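Long-range contacts in guanidinopropionase (Pseudomonas aeruginosa, PDB 3NIQ), which catalyses the manganese-dependent hydrolysis of 3-guanidinopropanoate to urea and beta-alanine and works as a homohexamer of the arginase family: residues D31-Q36 with H113-L118; G38-P43 with G107-V112; V241-P246 with G258-L263. One frame throughout, in Å; residues are numbered along the deposited sequence.

Contact 1: D31-Q36 with H113-L118; sequences DPAALQ and HAAGTL
The hydroxyl of Thr117 lies between two backbone carbonyls of segment 31-36, within reach of both, with OG1 2.7 Å from Pro32 O and 3.0 Å from Leu35 O. The threonine follows a Schellman motif that ends helix 98-114, where Gly116, with its positive phi, suits the turn because it has no side chain. Close by in the chain, the methyl of Ala115 packs on Pro32, CB to CB at 3.8 Å, and also lies near Ala33; small residues let the two turns come close. Thr117 has CG2 anti to the backbone N (chi1 -54° for OG1), which sends the methyl toward Leu35 while OG1 faces the carbonyls. One step on, Leu118 N donates a nearly straight bond (169°) to Gln36 O, 3.0 Å away. A water donates to Gln36 O and to Gly116 O; Gln36 O thus accepts from both the water and Leu118 N. Farther out, Arg84 N donates to Gln36 OE1. The short 3-10 turn is itself held by an Asx turn, in which Ala33 N reaches Asp31 OD1 at 2.9 Å from above the carboxylate plane.

Contact 2: G38-P43 with G107-V112; sequences GLIGVP and GFYRQV
Ile40 meets Phe108, Tyr109 and Val112 through apolar contacts, which carry most of this interface. Its CG2 methyl comes within 3.6 Å of Phe108 CE2, the two side chains sliding past each other in opposite directions. The other branch of the isoleucine ends at CD1, which lies 3.8 Å from Tyr109 CE1 and 4.2 Å from Val112 CG2. With CG2 anti to its backbone N (chi1 -57° for CG1), Ile40 turns that methyl to Phe108 and the Tyr109 hydroxyl, and sends CD1 to the Tyr109 ring and Val112. A beta-branched residue suits a strand that must offer two methyl surfaces to a helix. Phe108, with chi1 -175°, extends its ring from the helix toward the strand.

These side chains fill the layer between strand 37-42 and helix 98-114, whose local segments run antiparallel at 176° with axes 11.7 Å apart. This is the packing of helix on parallel sheet found in the alpha/beta fold of the arginase family, and the helix leads on to strand 118-123, the neighbour of 37-42 in the sheet.

The second kind of contact is made by the phenol end of Tyr109, a side chain long enough to reach from helix to strand. Its OH is 3.2 Å from Val42 CG2 and 3.3 Å from Ile40 CG2, so methyl groups from alternate residues of the strand pack against the oxygen. Val42 CG2 approaches at the edge of the ring, near its plane. The hydroxyl is nonetheless satisfied in this buried setting, because it hydrogen-bonds with Ser121 OG on strand 118-123. Ile132 and Ala135 of helix 129-136 also pack on Tyr109.

Contact 3: V241-P246 with G258-L263; sequences VDVLDP and GGMTSL. With MN (manganese (II) ion), chain E.
Met260 and Val243 cross obliquely, the methionine bringing its terminal methyl CE to within 3.8 Å of Val243 CG2. Met260 runs extended through its first two torsions and bends only at the last, chi3 -70°, a flexibility that lets the thioether follow the valine. Leu244 lies on another part of Met260: its CD2 is 4.0 Å from Met260 CB and also approaches the carbonyl of Thr261.

The backbones themselves form a single beta bridge, Leu244 with Met260. Val243 O, which also accepts a hydrogen bond from Arg189 NH1, receives Met260 N at 3.0 Å, and Asp245 N donates to Met260 O at 2.9 Å. Gly259 CA lies against Val243 O and Leu244 C, where there is no room for a side chain, which suits glycine. Gly258 before it has a positive phi, a conformation that glycine adopts readily.

Asp245 turns its carboxylate to the glycines. With CG anti to the backbone N (chi1 -166°), OD1 receives Gly259 N at 2.9 Å from its anti side and a weak bond from Gly258 N, while OD2 takes Ala247 N. Both oxygens are thus used on backbone amides, which hold the carboxylate fixed in a buried place.

Asp242 makes no contact with segment 258-263 and instead chelates manganese through OD1 and OD2, at 2.5 Å and 2.3 Å, with a water and Asp148, His150 and Asp240 completing the site. It lies one residue before Val243, and the chain therefore passes from the metal ligand straight into the bridge. Nearby, the amides around Asp245 would favour its negative charge.

From the N terminus, the chain passes through the 31-36 turn into strand 37-42, continues to strand 85-90, then runs through helix 98-114 to strand 118-123. Contact 1 closes this excursion at its outer ends, and contact 2 closes a shorter loop within it, so the two are nested; they share helix 98-114 and touch where Leu118 O meets Gly38 N in a probable hydrogen bond. Together they tie that helix and its exit turn to one edge region of the sheet. Contact 3 follows in series, closing a short loop between strand 235-240 and helix 262-270 on the opposite side of the chain's centre, where it holds Asp242 of the manganese site.

Contact 1: D31-Q36 with H113-L118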
# COMPACT_ATOMS: atom_id res chain seq x y z
N ASP A 31 23.49 15.21 -26.60
CA ASP A 31 24.85 15.09 -27.07
C ASP A 31 25.78 14.89 -25.89
O ASP A 31 25.97 15.82 -25.10
CB ASP A 31 25.25 16.35 -27.85
CG ASP A 31 26.68 16.30 -28.35
OD1 ASP A 31 27.34 15.25 -28.16
OD2 ASP A 31 27.15 17.30 -28.92
N PRO A 32 26.41 13.70 -25.79
CA PRO A 32 27.33 13.40 -24.70
C PRO A 32 28.45 14.42 -24.59
O PRO A 32 28.89 14.73 -23.47
CB PRO A 32 27.91 12.02 -25.07
CG PRO A 32 27.10 11.50 -26.19
CD PRO A 32 26.40 12.65 -26.83
N ALA A 33 28.92 14.93 -25.73
CA ALA A 33 30.04 15.90 -25.77
C ALA A 33 29.73 17.21 -25.04
O ALA A 33 30.65 17.94 -24.65
CB ALA A 33 30.45 16.19 -27.24
N ALA A 34 28.45 17.50 -24.84
CA ALA A 34 28.05 18.69 -24.10
C ALA A 34 28.34 18.56 -22.59
O ALA A 34 28.28 19.55 -21.87
CB ALA A 34 26.57 19.00 -24.34
N LEU A 35 28.68 17.35 -22.12
CA LEU A 35 28.80 17.07 -20.68
C LEU A 35 30.11 16.40 -20.27
O LEU A 35 30.73 15.71 -21.07
CB LEU A 35 27.64 16.15 -20.24
CG LEU A 35 26.24 16.66 -20.52
CD1 LEU A 35 25.20 15.57 -20.28
CD2 LEU A 35 25.98 17.89 -19.68
N GLN A 36 30.50 16.58 -19.00
CA GLN A 36 31.65 15.89 -18.44
C GLN A 36 31.23 14.67 -17.64
O GLN A 36 31.97 13.67 -17.56
CB GLN A 36 32.50 16.83 -17.58
CG GLN A 36 33.19 17.94 -18.38
CD GLN A 36 33.79 18.97 -17.45
OE1 GLN A 36 33.10 19.87 -17.01
NE2 GLN A 36 35.05 18.79 -17.10
N HIS A 113 31.34 7.19 -24.17
CA HIS A 113 32.76 7.02 -23.87
C HIS A 113 33.63 7.78 -24.90
O HIS A 113 34.60 8.46 -24.54
CB HIS A 113 33.12 5.54 -23.88
CG HIS A 113 34.53 5.26 -23.48
ND1 HIS A 113 35.03 5.62 -22.25
CD2 HIS A 113 35.55 4.66 -24.14
CE1 HIS A 113 36.30 5.25 -22.17
NE2 HIS A 113 36.64 4.67 -23.30
N ALA A 114 33.28 7.68 -26.17
CA ALA A 114 34.05 8.36 -27.22
C ALA A 114 34.07 9.88 -27.01
O ALA A 114 35.03 10.54 -27.38
CB ALA A 114 33.53 8.01 -28.60
N ALA A 115 33.05 10.44 -26.36
CA ALA A 115 33.04 11.87 -26.11
C ALA A 115 33.82 12.23 -24.84
O ALA A 115 33.93 13.39 -24.48
CB ALA A 115 31.60 12.39 -26.05
N GLY A 116 34.38 11.22 -24.17
CA GLY A 116 35.15 11.47 -22.96
C GLY A 116 34.25 11.79 -21.77
O GLY A 116 34.69 12.33 -20.78
N THR A 117 32.96 11.44 -21.87
CA THR A 117 32.01 11.71 -20.78
C THR A 117 31.99 10.53 -19.78
O THR A 117 31.96 9.37 -20.19
CB THR A 117 30.61 11.98 -21.38
OG1 THR A 117 30.71 13.03 -22.36
CG2 THR A 117 29.59 12.40 -20.33
N LEU A 118 32.02 10.83 -18.49
CA LEU A 118 31.90 9.79 -17.47
C LEU A 118 30.43 9.49 -17.21
O LEU A 118 29.67 10.40 -16.93
CB LEU A 118 32.57 10.20 -16.16
CG LEU A 118 34.04 10.65 -16.20
CD1 LEU A 118 34.56 10.81 -14.78
CD2 LEU A 118 34.89 9.65 -16.97
O HOH W 1 34.56 13.93 -18.41

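Contact 2: G38-P43 with G107-V112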
# COMPACT_ATOMS: atom_id res chain seq x y z
N GLY A 38 27.65 12.36 -17.50
CA GLY A 38 26.30 12.11 -18.03
C GLY A 38 25.47 11.23 -17.12
O GLY A 38 25.93 10.17 -16.71
N LEU A 39 24.27 11.69 -16.79
CA LEU A 39 23.34 10.93 -15.96
C LEU A 39 22.40 10.19 -16.87
O LEU A 39 21.67 10.79 -17.65
CB LEU A 39 22.56 11.83 -14.98
CG LEU A 39 23.36 12.89 -14.21
CD1 LEU A 39 22.47 13.62 -13.18
CD2 LEU A 39 24.61 12.32 -13.53
N ILE A 40 22.47 8.87 -16.80
CA ILE A 40 21.82 8.04 -17.81
C ILE A 40 20.94 6.99 -17.17
O ILE A 40 21.34 6.31 -16.22
CB ILE A 40 22.87 7.32 -18.70
CG1 ILE A 40 23.82 8.33 -19.37
CG2 ILE A 40 22.16 6.47 -19.77
CD1 ILE A 40 25.29 7.76 -19.56
N GLY A 41 19.74 6.82 -17.72
CA GLY A 41 18.89 5.73 -17.30
C GLY A 41 19.05 4.52 -18.20
O GLY A 41 19.19 4.65 -19.41
N VAL A 42 19.03 3.32 -17.62
CA VAL A 42 18.99 2.11 -18.43
C VAL A 42 17.81 1.23 -18.02
O VAL A 42 17.95 0.31 -17.19
CB VAL A 42 20.28 1.33 -18.36
CG1 VAL A 42 20.25 0.25 -19.44
CG2 VAL A 42 21.48 2.28 -18.53
N PRO A 43 16.65 1.51 -18.60
CA PRO A 43 15.39 0.93 -18.14
C PRO A 43 15.21 -0.46 -18.73
O PRO A 43 14.46 -0.64 -19.67
CB PRO A 43 14.34 1.91 -18.67
CG PRO A 43 14.97 2.49 -19.93
CD PRO A 43 16.44 2.56 -19.63
N GLY A 107 26.20 0.21 -27.74
CA GLY A 107 26.37 1.21 -28.80
C GLY A 107 26.22 2.63 -28.25
O GLY A 107 27.01 3.52 -28.56
N PHE A 108 25.22 2.82 -27.40
CA PHE A 108 25.03 4.09 -26.72
C PHE A 108 26.23 4.45 -25.86
O PHE A 108 26.76 5.57 -25.93
CB PHE A 108 23.75 4.01 -25.87
CG PHE A 108 23.38 5.30 -25.20
CD1 PHE A 108 22.73 6.30 -25.91
CD2 PHE A 108 23.66 5.50 -23.85
CE1 PHE A 108 22.37 7.52 -25.28
CE2 PHE A 108 23.32 6.70 -23.21
CZ PHE A 108 22.67 7.72 -23.93
N TYR A 109 26.68 3.51 -25.03
CA TYR A 109 27.78 3.81 -24.13
C TYR A 109 29.11 4.01 -24.85
O TYR A 109 29.97 4.72 -24.35
CB TYR A 109 27.90 2.75 -23.01
CG TYR A 109 26.91 3.04 -21.90
CD1 TYR A 109 27.30 3.78 -20.77
CD2 TYR A 109 25.59 2.64 -22.00
CE1 TYR A 109 26.38 4.09 -19.75
CE2 TYR A 109 24.65 2.96 -20.97
CZ TYR A 109 25.06 3.66 -19.86
OH TYR A 109 24.18 3.99 -18.86
N ARG A 110 29.30 3.36 -26.00
CA ARG A 110 30.49 3.64 -26.84
C ARG A 110 30.54 5.12 -27.26
O ARG A 110 31.61 5.72 -27.32
CB ARG A 110 30.50 2.76 -28.09
CG ARG A 110 30.82 1.29 -27.82
CD ARG A 110 31.40 0.62 -29.04
NE ARG A 110 31.65 -0.82 -28.85
CZ ARG A 110 32.29 -1.57 -29.74
NH1 ARG A 110 32.76 -1.01 -30.87
NH2 ARG A 110 32.48 -2.87 -29.52
N GLN A 111 29.37 5.69 -27.55
CA GLN A 111 29.27 7.10 -27.94
C GLN A 111 29.57 7.99 -26.76
O GLN A 111 30.29 8.99 -26.88
CB GLN A 111 27.86 7.42 -28.42
CG GLN A 111 27.54 6.98 -29.84
CD GLN A 111 26.05 7.05 -30.14
OE1 GLN A 111 25.21 6.95 -29.23
NE2 GLN A 111 25.71 7.20 -31.41
N VAL A 112 28.98 7.66 -25.61
CA VAL A 112 29.23 8.41 -24.40
C VAL A 112 30.75 8.38 -24.12
O VAL A 112 31.36 9.42 -23.91
CB VAL A 112 28.43 7.81 -23.20
CG1 VAL A 112 28.86 8.44 -21.88
CG2 VAL A 112 26.93 7.97 -23.42

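Contact 3: V241-P246 with G258-L263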
# COMPACT_ATOMS: atom_id res chain seq x y z
N VAL A 241 21.26 -1.99 -5.02
CA VAL A 241 20.57 -1.55 -3.82
C VAL A 241 20.21 -2.72 -2.91
O VAL A 241 19.98 -2.51 -1.73
CB VAL A 241 19.32 -0.67 -4.09
CG1 VAL A 241 19.68 0.64 -4.83
CG2 VAL A 241 18.25 -1.45 -4.86
N ASP A 242 20.20 -3.94 -3.44
CA ASP A 242 19.92 -5.09 -2.58
C ASP A 242 21.10 -5.44 -1.63
O ASP A 242 20.98 -6.33 -0.79
CB ASP A 242 19.38 -6.30 -3.41
CG ASP A 242 20.47 -7.04 -4.20
OD1 ASP A 242 21.68 -6.91 -3.88
OD2 ASP A 242 20.11 -7.77 -5.16
N VAL A 243 22.22 -4.71 -1.73
CA VAL A 243 23.25 -4.76 -0.67
C VAL A 243 22.64 -4.28 0.67
O VAL A 243 22.99 -4.76 1.75
CB VAL A 243 24.48 -3.91 -1.00
CG1 VAL A 243 24.19 -2.41 -0.88
CG2 VAL A 243 25.68 -4.32 -0.12
N LEU A 244 21.71 -3.34 0.58
CA LEU A 244 21.06 -2.80 1.77
C LEU A 244 20.01 -3.76 2.33
O LEU A 244 19.41 -4.52 1.59
CB LEU A 244 20.35 -1.48 1.41
CG LEU A 244 21.30 -0.39 0.88
CD1 LEU A 244 20.50 0.72 0.31
CD2 LEU A 244 22.23 0.12 1.98
N ASP A 245 19.79 -3.71 3.64
CA ASP A 245 18.70 -4.51 4.22
C ASP A 245 17.38 -4.08 3.57
O ASP A 245 17.21 -2.91 3.26
CB ASP A 245 18.62 -4.31 5.72
CG ASP A 245 17.76 -5.34 6.38
OD1 ASP A 245 18.33 -6.36 6.87
OD2 ASP A 245 16.51 -5.15 6.42
N PRO A 246 16.46 -5.03 3.35
CA PRO A 246 15.14 -4.71 2.84
C PRO A 246 14.44 -3.59 3.61
O PRO A 246 13.59 -2.94 3.05
CB PRO A 246 14.39 -6.04 2.96
CG PRO A 246 15.44 -7.04 2.67
CD PRO A 246 16.72 -6.49 3.30
N GLY A 258 19.04 -8.93 6.52
CA GLY A 258 20.28 -8.76 7.30
C GLY A 258 21.36 -8.07 6.49
O GLY A 258 22.49 -8.58 6.40
N GLY A 259 21.02 -6.92 5.91
CA GLY A 259 21.96 -6.20 5.03
C GLY A 259 22.54 -4.91 5.58
O GLY A 259 22.43 -4.62 6.76
N MET A 260 23.16 -4.15 4.70
CA MET A 260 23.81 -2.91 5.02
C MET A 260 22.77 -1.86 5.36
O MET A 260 21.65 -1.92 4.85
CB MET A 260 24.63 -2.49 3.79
CG MET A 260 25.60 -1.37 3.97
SD MET A 260 26.69 -1.24 2.53
CE MET A 260 27.72 -2.70 2.67
N THR A 261 23.11 -0.88 6.19
CA THR A 261 22.18 0.24 6.38
C THR A 261 22.48 1.34 5.34
O THR A 261 23.57 1.38 4.80
CB THR A 261 22.24 0.82 7.80
OG1 THR A 261 23.48 1.51 7.98
CG2 THR A 261 22.10 -0.27 8.91
N SER A 262 21.52 2.23 5.07
CA SER A 262 21.75 3.36 4.16
C SER A 262 22.92 4.17 4.71
O SER A 262 23.81 4.62 3.98
CB SER A 262 20.51 4.25 4.08
OG SER A 262 19.46 3.62 3.38
N LEU A 263 22.93 4.36 6.01
CA LEU A 263 24.02 5.09 6.64
C LEU A 263 25.41 4.47 6.34
O LEU A 263 26.35 5.17 5.96
CB LEU A 263 23.77 5.16 8.15
CG LEU A 263 24.97 5.62 8.97
CD1 LEU A 263 25.22 7.11 8.77
CD2 LEU A 263 24.74 5.29 10.45
MN MN E . 22.19 -8.32 -5.88
O HOH W 2 22.56 -9.37 -7.81